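Local structure of Cd1 (Flavonifractor plautii, 7D39) at residues Pro88-Lys92 against Gly93-Leu97; Leu178-Leu181 against Val182-Glu185; Phe98-Ile101 against Thr102-Gly106. The protein binds FMN and, as a flavone reductase, probably carries out the ene-reduction that starts the breakdown of flavones and flavonols in gut bacteria. All coordinates share one frame; numbering follows the deposited sequence.

Contact 1: residues Pro88-Lys92 against Gly93-Leu97; sequences PIFEK and GATGL. With FMN (flavin mononucleotide), chain B.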
loop_
_atom_site.group_PDB
_atom_site.type_symbol
_atom_site.label_atom_id
_atom_site.label_comp_id
_atom_site.label_asym_id
_atom_site.label_seq_id
_atom_site.Cartn_x
_atom_site.Cartn_y
_atom_site.Cartn_z
ATOM N N PRO A 88 -6.383 -0.637 12.268
ATOM C CA PRO A 88 -5.727 -0.580 13.578
ATOM C C PRO A 88 -4.218 -0.498 13.409
ATOM O O PRO A 88 -3.662 -0.883 12.382
ATOM C CB PRO A 88 -6.122 -1.901 14.245
ATOM C CG PRO A 88 -7.192 -2.484 13.404
ATOM C CD PRO A 88 -7.116 -1.893 12.048
ATOM N N ILE A 89 -3.556 -0.007 14.444
ATOM C CA ILE A 89 -2.103 -0.029 14.539
ATOM C C ILE A 89 -1.712 -1.200 15.439
ATOM O O ILE A 89 -2.195 -1.301 16.573
ATOM C CB ILE A 89 -1.561 1.298 15.086
ATOM C CG1 ILE A 89 -1.989 2.447 14.185
ATOM C CG2 ILE A 89 -0.042 1.220 15.232
ATOM C CD1 ILE A 89 -1.556 3.810 14.655
ATOM N N PHE A 90 -0.865 -2.098 14.926
ATOM C CA PHE A 90 -0.290 -3.210 15.680
ATOM C C PHE A 90 1.230 -3.048 15.648
ATOM O O PHE A 90 1.811 -2.942 14.566
ATOM C CB PHE A 90 -0.659 -4.580 15.071
ATOM C CG PHE A 90 -2.097 -5.027 15.265
ATOM C CD1 PHE A 90 -3.024 -4.273 15.981
ATOM C CD2 PHE A 90 -2.514 -6.242 14.715
ATOM C CE1 PHE A 90 -4.340 -4.729 16.138
ATOM C CE2 PHE A 90 -3.818 -6.694 14.858
ATOM C CZ PHE A 90 -4.742 -5.932 15.577
ATOM N N GLU A 91 1.874 -3.010 16.816
ATOM C CA GLU A 91 3.332 -2.839 16.917
ATOM C C GLU A 91 3.854 -1.720 16.005
ATOM O O GLU A 91 4.806 -1.895 15.239
ATOM C CB GLU A 91 4.056 -4.157 16.618
ATOM C CG GLU A 91 3.609 -5.282 17.549
ATOM C CD GLU A 91 2.518 -6.123 16.938
ATOM O OE1 GLU A 91 2.616 -6.419 15.733
ATOM O OE2 GLU A 91 1.555 -6.491 17.644
ATOM N N LYS A 92 3.198 -0.559 16.075
ATOM C CA LYS A 92 3.655 0.650 15.388
ATOM C C LYS A 92 3.637 0.435 13.881
ATOM O O LYS A 92 4.611 0.764 13.187
ATOM C CB LYS A 92 5.169 0.776 15.484
ATOM C CG LYS A 92 5.643 1.139 16.869
ATOM C CD LYS A 92 7.135 0.969 16.969
ATOM C CE LYS A 92 7.583 1.142 18.401
ATOM N NZ LYS A 92 9.004 0.774 18.604
ATOM N N GLY A 93 2.555 -0.125 13.360
ATOM C CA GLY A 93 2.506 -0.353 11.936
ATOM C C GLY A 93 1.082 -0.817 11.731
ATOM O O GLY A 93 0.287 -0.827 12.673
ATOM N N ALA A 94 0.746 -1.217 10.511
ATOM C CA ALA A 94 -0.587 -1.732 10.249
ATOM C C ALA A 94 -0.683 -3.191 10.699
ATOM O O ALA A 94 0.306 -3.809 11.096
ATOM C CB ALA A 94 -0.917 -1.576 8.775
ATOM N N THR A 95 -1.892 -3.747 10.641
ATOM C CA THR A 95 -2.098 -5.109 11.126
ATOM C C THR A 95 -1.470 -6.135 10.182
ATOM O O THR A 95 -1.238 -5.875 8.998
ATOM C CB THR A 95 -3.582 -5.433 11.289
ATOM O OG1 THR A 95 -4.215 -5.427 10.004
ATOM C CG2 THR A 95 -4.291 -4.431 12.249
ATOM N N GLY A 96 -1.203 -7.324 10.727
ATOM C CA GLY A 96 -0.701 -8.401 9.894
ATOM C C GLY A 96 -1.554 -8.598 8.658
ATOM O O GLY A 96 -1.038 -8.805 7.559
ATOM N N LEU A 97 -2.878 -8.516 8.824
ATOM C CA LEU A 97 -3.785 -8.705 7.700
ATOM C C LEU A 97 -3.588 -7.629 6.636
ATOM O O LEU A 97 -3.596 -7.920 5.437
ATOM C CB LEU A 97 -5.232 -8.708 8.200
ATOM C CG LEU A 97 -6.255 -8.842 7.073
ATOM C CD1 LEU A 97 -6.027 -10.129 6.284
ATOM C CD2 LEU A 97 -7.674 -8.788 7.623
HETATM N N1 FMN B . -1.844 0.695 19.466
HETATM C C2 FMN B . -0.879 1.579 19.257
HETATM O O2 FMN B . -1.294 2.734 19.384
HETATM N N3 FMN B . 0.396 1.207 18.960
HETATM C C4 FMN B . 0.679 -0.111 18.842
HETATM O O4 FMN B . 1.767 -0.592 18.584
HETATM C C4A FMN B . -0.384 -1.100 19.078
HETATM N N5 FMN B . -0.185 -2.393 18.994
HETATM C C5A FMN B . -1.139 -3.306 19.163
HETATM C C6 FMN B . -0.903 -4.665 19.059
HETATM C C7 FMN B . -1.916 -5.597 19.244
HETATM C C7M FMN B . -1.638 -7.074 19.141
HETATM C C8 FMN B . -3.278 -5.122 19.589
HETATM C C8M FMN B . -4.381 -6.119 19.816
HETATM C C9 FMN B . -3.502 -3.761 19.702
HETATM C C9A FMN B . -2.492 -2.844 19.493
HETATM N N10 FMN B . -2.724 -1.472 19.632
HETATM C C10 FMN B . -1.687 -0.602 19.396
HETATM C "C1'" FMN B . -4.081 -1.023 19.923
HETATM C "C2'" FMN B . -4.949 -1.031 18.657
HETATM O "O2'" FMN B . -4.496 -0.125 17.669
HETATM C "C3'" FMN B . -6.444 -0.794 19.021
HETATM O "O3'" FMN B . -6.939 -1.824 19.831
HETATM C "C4'" FMN B . -7.332 -0.580 17.770
HETATM O "O4'" FMN B . -7.130 0.690 17.178
HETATM C "C5'" FMN B . -8.794 -0.810 18.114
HETATM O "O5'" FMN B . -9.640 -0.610 17.034
HETATM P P FMN B . -11.006 -1.184 16.735
HETATM O O1P FMN B . -11.376 -0.802 15.454
HETATM O O2P FMN B . -10.869 -2.581 16.801
HETATM O O3P FMN B . -11.812 -0.533 17.717
HETATM O O HOH W 1 3.314 -3.697 11.837
#

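Contact 2: residues Leu178-Leu181 against Val182-Glu185; sequences LSIL and VEDE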
loop_
_atom_site.group_PDB
_atom_site.type_symbol
_atom_site.label_atom_id
_atom_site.label_comp_id
_atom_site.label_asym_id
_atom_site.label_seq_id
_atom_site.Cartn_x
_atom_site.Cartn_y
_atom_site.Cartn_z
ATOM N N LEU A 178 -8.241 5.026 21.607
ATOM C CA LEU A 178 -9.187 4.031 22.096
ATOM C C LEU A 178 -10.560 4.648 22.312
ATOM O O LEU A 178 -11.583 3.996 22.073
ATOM C CB LEU A 178 -8.695 3.400 23.398
ATOM C CG LEU A 178 -7.610 2.329 23.398
ATOM C CD1 LEU A 178 -7.575 1.666 24.764
ATOM C CD2 LEU A 178 -7.853 1.304 22.326
ATOM N N SER A 179 -10.606 5.898 22.784
ATOM C CA SER A 179 -11.867 6.592 23.021
ATOM C C SER A 179 -12.206 7.581 21.910
ATOM O O SER A 179 -12.949 8.537 22.146
ATOM C CB SER A 179 -11.838 7.301 24.372
ATOM O OG SER A 179 -11.896 6.361 25.434
ATOM N N ILE A 180 -11.718 7.339 20.687
ATOM C CA ILE A 180 -11.821 8.353 19.649
ATOM C C ILE A 180 -13.258 8.633 19.246
ATOM O O ILE A 180 -13.553 9.735 18.771
ATOM C CB ILE A 180 -10.995 7.956 18.412
ATOM C CG1 ILE A 180 -11.004 9.098 17.393
ATOM C CG2 ILE A 180 -11.546 6.665 17.802
ATOM C CD1 ILE A 180 -9.806 9.093 16.409
ATOM N N LEU A 181 -14.170 7.676 19.415
ATOM C CA LEU A 181 -15.537 7.931 18.965
ATOM C C LEU A 181 -16.303 8.911 19.860
ATOM O O LEU A 181 -17.405 9.330 19.484
ATOM C CB LEU A 181 -16.299 6.615 18.835
ATOM C CG LEU A 181 -15.742 5.683 17.744
ATOM C CD1 LEU A 181 -16.629 4.496 17.538
ATOM C CD2 LEU A 181 -15.537 6.423 16.427
ATOM N N VAL A 182 -15.761 9.314 21.006
ATOM C CA VAL A 182 -16.329 10.440 21.741
ATOM C C VAL A 182 -15.454 11.680 21.639
ATOM O O VAL A 182 -15.657 12.640 22.388
ATOM C CB VAL A 182 -16.604 10.097 23.215
ATOM C CG1 VAL A 182 -17.598 8.954 23.329
ATOM C CG2 VAL A 182 -15.320 9.775 23.956
ATOM N N GLU A 183 -14.487 11.689 20.727
ATOM C CA GLU A 183 -13.629 12.848 20.504
ATOM C C GLU A 183 -14.107 13.538 19.227
ATOM O O GLU A 183 -13.725 13.148 18.124
ATOM C CB GLU A 183 -12.163 12.423 20.422
ATOM C CG GLU A 183 -11.602 11.932 21.751
ATOM C CD GLU A 183 -10.238 11.260 21.617
ATOM O OE1 GLU A 183 -9.891 10.806 20.511
ATOM O OE2 GLU A 183 -9.513 11.178 22.625
ATOM N N ASP A 184 -14.916 14.590 19.390
ATOM C CA ASP A 184 -15.643 15.180 18.265
ATOM C C ASP A 184 -14.721 15.755 17.190
ATOM O O ASP A 184 -15.009 15.628 15.999
ATOM C CB ASP A 184 -16.585 16.270 18.768
ATOM C CG ASP A 184 -17.760 15.712 19.551
ATOM O OD1 ASP A 184 -18.190 14.563 19.280
ATOM O OD2 ASP A 184 -18.259 16.439 20.438
ATOM N N GLU A 185 -13.659 16.469 17.580
ATOM C CA GLU A 185 -12.784 17.063 16.565
ATOM C C GLU A 185 -12.058 15.997 15.752
ATOM O O GLU A 185 -11.733 16.218 14.579
ATOM C CB GLU A 185 -11.773 18.016 17.209
ATOM C CG GLU A 185 -10.663 17.350 18.016
ATOM C CD GLU A 185 -11.145 16.767 19.357
ATOM O OE1 GLU A 185 -10.282 16.348 20.170
ATOM O OE2 GLU A 185 -12.377 16.732 19.599
HETATM O O HOH W 2 -8.798 8.178 22.911
#

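Contact 3: residues Phe98-Ile101 against Thr102-Gly106; sequences FHTI and TDRFG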
loop_
_atom_site.group_PDB
_atom_site.type_symbol
_atom_site.label_atom_id
_atom_site.label_comp_id
_atom_site.label_asym_id
_atom_site.label_seq_id
_atom_site.Cartn_x
_atom_site.Cartn_y
_atom_site.Cartn_z
ATOM N N PHE A 98 -3.419 -6.379 7.060
ATOM C CA PHE A 98 -3.072 -5.321 6.125
ATOM C C PHE A 98 -1.785 -5.655 5.370
ATOM O O PHE A 98 -1.686 -5.429 4.155
ATOM C CB PHE A 98 -2.932 -3.994 6.877
ATOM C CG PHE A 98 -2.879 -2.799 5.973
ATOM C CD1 PHE A 98 -1.710 -2.455 5.318
ATOM C CD2 PHE A 98 -4.008 -2.021 5.772
ATOM C CE1 PHE A 98 -1.677 -1.370 4.475
ATOM C CE2 PHE A 98 -3.984 -0.943 4.921
ATOM C CZ PHE A 98 -2.824 -0.610 4.274
ATOM N N HIS A 99 -0.781 -6.174 6.070
ATOM C CA HIS A 99 0.450 -6.590 5.388
ATOM C C HIS A 99 0.209 -7.745 4.422
ATOM O O HIS A 99 0.858 -7.815 3.379
ATOM C CB HIS A 99 1.513 -6.988 6.396
ATOM C CG HIS A 99 2.157 -5.824 7.076
ATOM N ND1 HIS A 99 1.747 -5.356 8.303
ATOM C CD2 HIS A 99 3.195 -5.041 6.707
ATOM C CE1 HIS A 99 2.498 -4.328 8.656
ATOM N NE2 HIS A 99 3.379 -4.112 7.701
ATOM N N THR A 100 -0.712 -8.652 4.749
ATOM C CA THR A 100 -1.035 -9.758 3.852
ATOM C C THR A 100 -1.732 -9.262 2.594
ATOM O O THR A 100 -1.401 -9.697 1.488
ATOM C CB THR A 100 -1.901 -10.776 4.582
ATOM O OG1 THR A 100 -1.080 -11.482 5.495
ATOM C CG2 THR A 100 -2.513 -11.782 3.628
ATOM N N ILE A 101 -2.685 -8.337 2.745
ATOM C CA ILE A 101 -3.309 -7.726 1.579
ATOM C C ILE A 101 -2.255 -7.064 0.701
ATOM O O ILE A 101 -2.294 -7.169 -0.530
ATOM C CB ILE A 101 -4.406 -6.734 2.022
ATOM C CG1 ILE A 101 -5.604 -7.511 2.574
ATOM C CG2 ILE A 101 -4.832 -5.827 0.866
ATOM C CD1 ILE A 101 -6.561 -6.670 3.412
ATOM N N THR A 102 -1.284 -6.386 1.319
ATOM C CA THR A 102 -0.195 -5.799 0.545
ATOM C C THR A 102 0.627 -6.882 -0.169
ATOM O O THR A 102 0.920 -6.767 -1.359
ATOM C CB THR A 102 0.698 -4.938 1.453
ATOM O OG1 THR A 102 -0.068 -3.890 2.068
ATOM C CG2 THR A 102 1.802 -4.297 0.651
ATOM N N ASP A 103 1.018 -7.939 0.547
ATOM C CA ASP A 103 1.743 -9.028 -0.105
ATOM C C ASP A 103 0.981 -9.523 -1.316
ATOM O O ASP A 103 1.571 -9.809 -2.360
ATOM C CB ASP A 103 1.961 -10.212 0.846
ATOM C CG ASP A 103 2.756 -9.850 2.095
ATOM O OD1 ASP A 103 3.442 -8.803 2.109
ATOM O OD2 ASP A 103 2.688 -10.642 3.062
ATOM N N ARG A 104 -0.335 -9.635 -1.198
ATOM C CA ARG A 104 -1.099 -10.292 -2.238
ATOM C C ARG A 104 -1.513 -9.352 -3.355
ATOM O O ARG A 104 -2.005 -9.826 -4.381
ATOM C CB ARG A 104 -2.304 -10.990 -1.610
ATOM C CG ARG A 104 -1.789 -12.206 -0.867
ATOM C CD ARG A 104 -2.841 -13.088 -0.354
ATOM N NE ARG A 104 -3.629 -13.720 -1.399
ATOM C CZ ARG A 104 -4.732 -14.400 -1.114
ATOM N NH1 ARG A 104 -5.111 -14.499 0.146
ATOM N NH2 ARG A 104 -5.450 -14.968 -2.067
ATOM N N PHE A 105 -1.316 -8.043 -3.189
ATOM C CA PHE A 105 -1.457 -7.132 -4.316
ATOM C C PHE A 105 -0.360 -7.360 -5.348
ATOM O O PHE A 105 -0.577 -7.131 -6.540
ATOM C CB PHE A 105 -1.421 -5.675 -3.838
ATOM C CG PHE A 105 -2.782 -5.039 -3.692
ATOM C CD1 PHE A 105 -3.834 -5.728 -3.099
ATOM C CD2 PHE A 105 -3.004 -3.740 -4.132
ATOM C CE1 PHE A 105 -5.091 -5.126 -2.965
ATOM C CE2 PHE A 105 -4.252 -3.142 -4.005
ATOM C CZ PHE A 105 -5.297 -3.835 -3.409
ATOM N N GLY A 106 0.812 -7.804 -4.901
ATOM C CA GLY A 106 2.003 -7.886 -5.716
ATOM C C GLY A 106 1.797 -8.488 -7.089
ATOM O O GLY A 106 2.031 -7.846 -8.117
HETATM O O HOH W 3 0.830 -12.711 3.762
#

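Contact 1: residues Pro88-Lys92 against Gly93-Leu97
The carbonyl oxygen of Gly-93 is held from two sources: Phe-90 N donates a hydrogen bond to Gly-93 O over 2.8 Å, bent to 144° at the hydrogen, and Ile-89 CA makes a C-H...O contact to the same oxygen at 3.1 Å. They close the loop that leads from strand 82-88 to helix 96-109. Glu-91 and Lys-92, at its tip, both have positive phi angles, and their N-H groups face the flavin: Glu-91 N donates to FMN N5 at 3.1 Å and Lys-92 N to FMN O4 at 2.9 Å. Ile-89 O accepts a further bond from the ribityl hydroxyl O2' of the cofactor. On the other side of the loop a water donates to both Phe-90 O and Ala-94 O.

The Phe-90 ring lies between protein and cofactor. Thr-95 CG2 stands over the centre of one face in a CH-pi contact, 3.5 Å from the ring centroid, while the opposite face meets the dimethylbenzene end of the flavin, with Phe-90 CE1 3.6 Å from FMN C8. With chi1 at 66°, Thr-95 sends its methyl to this ring and its OG1 to Phe-98 N, as the N-cap of the helix. With an alanine in place of Phe-90, no ring would separate Thr-95 from the flavin, and both would probably lose their shared partner. The N5 bond suits the unprotonated N5 of oxidised flavin, and the O4 donor may stabilise charge gained on reduction, so these backbone N-H groups may tune the potential.

Contact 2: residues Leu178-Leu181 against Val182-Glu185
Ser-179 and Ile-180 offer their carbonyl groups to the backbone three residues on, making a short 3-10-like turn ahead of helix 184-202. Val-182 N donates to Ser-179 O at 3.1 Å, and Glu-183 N to Ile-180 O at 2.9 Å. Both donors stand above the plane of the carbonyl they meet, by 42° and 65° respectively, in keeping with a tight i to i+3 turn.

The close packing is on the side of Ile-180. The extended Glu-183 side chain, its CG turned beside its own backbone N (chi1 -69°), folds back across the turn and meets the Ile-180 side chain at about a right angle. Glu-183 OE1 comes within 3.2 Å of Ile-180 CA and 3.7 Å of Ile-180 CB. The same oxygen forms a salt bridge with Arg-186 in the first turn of the helix, so this charge is paired beyond the turn. Glu-183 OE2 instead accepts from a water, which in turn accepts from Ser-179 N and so ties the two ends of the turn together. Val-182 CG2 is also close to the backbone, 3.2 Å from Ser-179 O.

Between side chains the Val-182 side is looser: Ser-179 CB and Val-182 CG2 are 4.3 Å apart, and both residues are exposed to solvent.

Glu-183 occupies the N-cap position of helix 184-202. The turn ends the loop that runs from strand 167-174 to this helix, while Ile-180 packs on Ser-14 and Met-18 of helix 14-28 and Leu-181 also touches Ser-14, whose N binds FMN.

Contact 3: residues Phe98-Ile101 against Thr102-Gly106
Ile-101 and Phe-105 lie side by side and point the same way, one turn apart on the alpha-helix 96-109 of a flavodoxin-like fold. Their closest side-chain atoms, Ile-101 CG2 and Phe-105 CE1, are 3.9 Å apart. Phe-105 has a chi1 of -99°, which swings its ring back along the helix until CD1 is 3.3 Å from Ile-101 O, the acceptor of its own N-H. Beyond it, Leu-160 and helix 70-79, through Phe-70, Leu-74 and Met-77, pack on the same ring.

Phe-98 and Thr-102 meet differently, their side chains crossing at a slant with Phe-98 CE1 3.8 Å from Thr-102 OG1; that hydroxyl oxygen is nearer still to Phe-98 O, at 3.1 Å. Phe-98 itself leans toward the sheet, forming an edge-to-face pair with Phe-85 of strand 82-88. Backbone i to i+4 bonds run beneath these side chains, straight from Asp-103 N to His-99 O at 2.8 Å and 165°, and more bent toward Phe-105.

Arg-104 passes over Thr-100 O with its aliphatic CB and CG, then bends at chi3 and bonds through NH1 to Glu-44 O. On the more polar side, one water bridges Thr-100 OG1 and Asp-103 OD2, 2.9 Å from each.

How the contacts relate
Contacts 1 and 3 share helix 96-109: residues 88-97 form the loop from strand 82-88 and the start of the helix, and 98-106 its continuation, the two touching where Ala-94 O meets His-99 CE1 at 3.3 Å. Contact 3 is nearest the centre of the chain and relies on helical bonds and aromatic packing between sheet and helices. Contact 1, partly buried, serves the cofactor with backbone N-H groups and the Phe-90 ring. Contact 2, about 20 Å from contact 1 between centres, is a surface turn before helix 184-202, built on 3-10-like bonds and water, with a salt bridge to Arg-186 beyond it; its Leu-181 side chain comes about 7 Å from the FMN.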